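PDB 3II7: kelch-like protein 7 from Homo sapiens, which serves as the substrate-binding adapter of a CUL3-RBX1 E3 ubiquitin ligase, its kelch domain being the part in this structure. Local coordinates for residues 47-52 against 288-293. Residues are numbered along the deposited sequence; the frame is centred on the assembly and turned at random.
Sequences RDAACV and SCLICV. With EDO (1,2-ethanediol), chain H; EDO (1,2-ethanediol), chain N.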
ATOM      1  N   ARG A  47       7.338   5.582 -11.322  1.00  7.10           N
ATOM      2  CA  ARG A  47       5.893   5.628 -11.581  1.00  8.98           C
ATOM      3  C   ARG A  47       5.242   4.305 -11.196  1.00  6.61           C
ATOM      4  O   ARG A  47       5.652   3.274 -11.679  1.00  7.04           O
ATOM      5  CB  ARG A  47       5.629   5.874 -13.071  1.00  9.91           C
ATOM      6  CG  ARG A  47       4.154   5.918 -13.452  1.00 13.87           C
ATOM      7  CD  ARG A  47       3.939   5.881 -14.981  1.00 15.47           C
ATOM      8  NE  ARG A  47       4.603   7.001 -15.634  1.00 20.52           N
ATOM      9  CZ  ARG A  47       5.771   6.936 -16.294  1.00 31.47           C
ATOM     10  NH1 ARG A  47       6.437   5.786 -16.423  1.00 20.58           N
ATOM     11  NH2 ARG A  47       6.276   8.036 -16.839  1.00 29.27           N
ATOM     12  N   ASP A  48       4.205   4.367 -10.353  1.00  7.17           N
ATOM     13  CA  ASP A  48       3.353   3.225 -10.059  1.00  7.19           C
ATOM     14  C   ASP A  48       4.121   1.988  -9.550  1.00  6.55           C
ATOM     15  O   ASP A  48       3.910   0.879 -10.016  1.00  7.05           O
ATOM     16  CB  ASP A  48       2.499   2.898 -11.287  1.00  7.17           C
ATOM     17  CG  ASP A  48       1.505   4.031 -11.620  1.00  8.06           C
ATOM     18  OD1 ASP A  48       1.033   4.706 -10.666  1.00 14.35           O
ATOM     19  OD2 ASP A  48       1.227   4.228 -12.803  1.00 18.14           O
ATOM     20  N   ALA A  49       5.034   2.215  -8.615  1.00  5.53           N
ATOM     21  CA  ALA A  49       5.757   1.108  -7.930  1.00  4.61           C
ATOM     22  C   ALA A  49       5.053   0.723  -6.624  1.00  3.57           C
ATOM     23  O   ALA A  49       3.906   1.145  -6.356  1.00  6.14           O
ATOM     24  CB  ALA A  49       7.222   1.518  -7.672  1.00  6.27           C
ATOM     25  N   ALA A  50       5.714  -0.127  -5.846  1.00  4.79           N
ATOM     26  CA  ALA A  50       5.227  -0.566  -4.542  1.00  5.93           C
ATOM     27  C   ALA A  50       6.377  -0.633  -3.570  1.00  6.22           C
ATOM     28  O   ALA A  50       7.530  -0.718  -3.978  1.00  5.86           O
ATOM     29  CB  ALA A  50       4.555  -1.938  -4.644  1.00  8.77           C
ATOM     30  N   CYS A  51       6.061  -0.584  -2.273  1.00  8.11           N
ATOM     31  CA  CYS A  51       7.104  -0.734  -1.263  1.00  7.29           C
ATOM     32  C   CYS A  51       6.641  -1.645  -0.145  1.00  7.63           C
ATOM     33  O   CYS A  51       5.442  -1.900  -0.006  1.00  8.25           O
ATOM     34  CB  CYS A  51       7.559   0.600  -0.725  1.00 10.47           C
ATOM     35  SG  CYS A  51       6.496   1.303   0.481  1.00 10.10           S
ATOM     36  N   VAL A  52       7.587  -2.190   0.604  1.00  6.39           N
ATOM     37  CA  VAL A  52       7.260  -3.081   1.694  0.50  6.07           C
ATOM     38  C   VAL A  52       8.421  -3.066   2.679  1.00  7.12           C
ATOM     39  O   VAL A  52       9.567  -2.920   2.277  1.00  9.00           O
ATOM     40  CB  VAL A  52       6.964  -4.543   1.159  0.50  7.95           C
ATOM     41  CG1 VAL A  52       8.031  -4.960   0.123  0.50  4.70           C
ATOM     42  CG2 VAL A  52       6.874  -5.557   2.287  0.50 14.18           C
ATOM     43  N   SER A 288       1.857  10.813  -5.155  1.00  5.90           N
ATOM     44  CA  SER A 288       2.131   9.478  -5.687  1.00  8.73           C
ATOM     45  C   SER A 288       3.297   8.764  -4.989  1.00  8.79           C
ATOM     46  O   SER A 288       3.936   7.896  -5.566  1.00 12.66           O
ATOM     47  CB  SER A 288       2.400   9.583  -7.173  1.00  8.93           C
ATOM     48  OG  SER A 288       3.519  10.409  -7.411  1.00 19.51           O
ATOM     49  N   CYS A 289       3.559   9.126  -3.749  1.00  7.40           N
ATOM     50  CA  CYS A 289       4.636   8.549  -2.997  1.00  6.00           C
ATOM     51  C   CYS A 289       4.327   7.102  -2.634  1.00  7.02           C
ATOM     52  O   CYS A 289       3.183   6.651  -2.689  1.00 10.32           O
ATOM     53  CB  CYS A 289       4.854   9.340  -1.702  1.00  7.31           C
ATOM     54  SG  CYS A 289       3.450   9.358  -0.582  1.00 12.22           S
ATOM     55  N   LEU A 290       5.378   6.382  -2.285  1.00  3.46           N
ATOM     56  CA  LEU A 290       5.283   5.091  -1.637  1.00  4.44           C
ATOM     57  C   LEU A 290       5.253   5.308  -0.131  1.00  5.27           C
ATOM     58  O   LEU A 290       5.865   6.260   0.392  1.00  4.61           O
ATOM     59  CB  LEU A 290       6.474   4.217  -2.061  1.00  3.68           C
ATOM     60  CG  LEU A 290       6.599   4.032  -3.563  1.00  7.44           C
ATOM     61  CD1 LEU A 290       7.895   3.285  -3.854  1.00  8.27           C
ATOM     62  CD2 LEU A 290       5.378   3.275  -4.066  1.00 11.74           C
ATOM     63  N   ILE A 291       4.502   4.462   0.561  1.00  3.41           N
ATOM     64  CA  ILE A 291       4.340   4.591   2.016  1.00  4.29           C
ATOM     65  C   ILE A 291       4.389   3.217   2.695  1.00  5.41           C
ATOM     66  O   ILE A 291       3.848   2.217   2.166  1.00  5.82           O
ATOM     67  CB  ILE A 291       2.981   5.305   2.335  1.00  6.00           C
ATOM     68  CG1 ILE A 291       2.859   5.570   3.858  1.00  6.97           C
ATOM     69  CG2 ILE A 291       1.787   4.532   1.739  1.00  7.81           C
ATOM     70  CD1 ILE A 291       1.671   6.515   4.231  1.00  8.30           C
ATOM     71  N   CYS A 292       5.057   3.147   3.850  1.00  6.48           N
ATOM     72  CA  CYS A 292       5.058   1.937   4.648  1.00  4.85           C
ATOM     73  C   CYS A 292       5.396   2.277   6.089  1.00  6.42           C
ATOM     74  O   CYS A 292       5.930   3.359   6.379  1.00  5.68           O
ATOM     75  CB  CYS A 292       6.030   0.876   4.094  1.00  7.63           C
ATOM     76  SG  CYS A 292       7.745   1.326   4.155  1.00  9.66           S
ATOM     77  N   VAL A 293       5.054   1.372   6.989  1.00  4.88           N
ATOM     78  CA  VAL A 293       5.418   1.511   8.386  1.00  3.74           C
ATOM     79  C   VAL A 293       6.765   0.833   8.598  1.00  3.01           C
ATOM     80  O   VAL A 293       6.969  -0.323   8.151  1.00  3.74           O
ATOM     81  CB  VAL A 293       4.371   0.888   9.316  1.00  6.52           C
ATOM     82  CG1 VAL A 293       4.833   0.967  10.815  1.00  7.35           C
ATOM     83  CG2 VAL A 293       3.044   1.552   9.087  1.00  5.37           C
TER
HETATM   84  C1  EDO H 957       4.657   4.827  -6.516  1.00 38.68           C
HETATM   85  O1  EDO H 957       5.565   4.766  -7.611  1.00 20.51           O
HETATM   86  C2  EDO H 957       3.321   5.424  -6.894  1.00 24.91           C
HETATM   87  O2  EDO H 957       2.385   5.117  -5.853  1.00 42.30           O
HETATM   88  C1  EDO N 963       2.258  15.019  -7.611  1.00 43.80           C
HETATM   89  O1  EDO N 963       1.727  15.196  -6.303  1.00 40.97           O
HETATM   90  C2  EDO N 963       3.492  14.170  -7.507  1.00 38.09           C
HETATM   91  O2  EDO N 963       3.102  12.897  -6.996  1.00 31.93           O
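The backbone N-H of Ala-49 is donated to O1 of a 1,2-ethanediol (chain H), probably from the crystallisation liquor, in a nearly straight bond (2.8 Å, 170°), although the carbons of this molecule sit too close to the protein for its exact pose to be trusted. Between the two segments the contact is mostly apolar, with the Cys-51 sulfur resting near a backbone carbonyl: SG is 3.3 Å from Ile-291 O. The same SG lies 3.7 Å from Cys-292 CB, placed there because it sits between its own backbone N and carbonyl carbon. The two sulfurs, Cys-51 SG and Cys-292 SG, are 3.9 Å apart, well beyond a disulfide. Leu-290 turns CG beside its backbone N (chi1 -57°), and its forked end lies over the backbone of 49-51, CD2 3.5 Å from Ala-49 O and CD1 4.1 Å from Cys-51 CB. Cutting the side chain back to an alanine would probably leave a gap over Ala-49 and beside Cys-51 CB. Segments 50-52 and 290-293 run nearly parallel (14°), as parts of the innermost strands of adjoining propeller blades: the C-terminal strand 290-295 pairs with 13-18, closing the six-bladed ring, while Leu-290 and Cys-292 also touch strand 57-61 and Ala-50 faces strand 96-100 of the next blade.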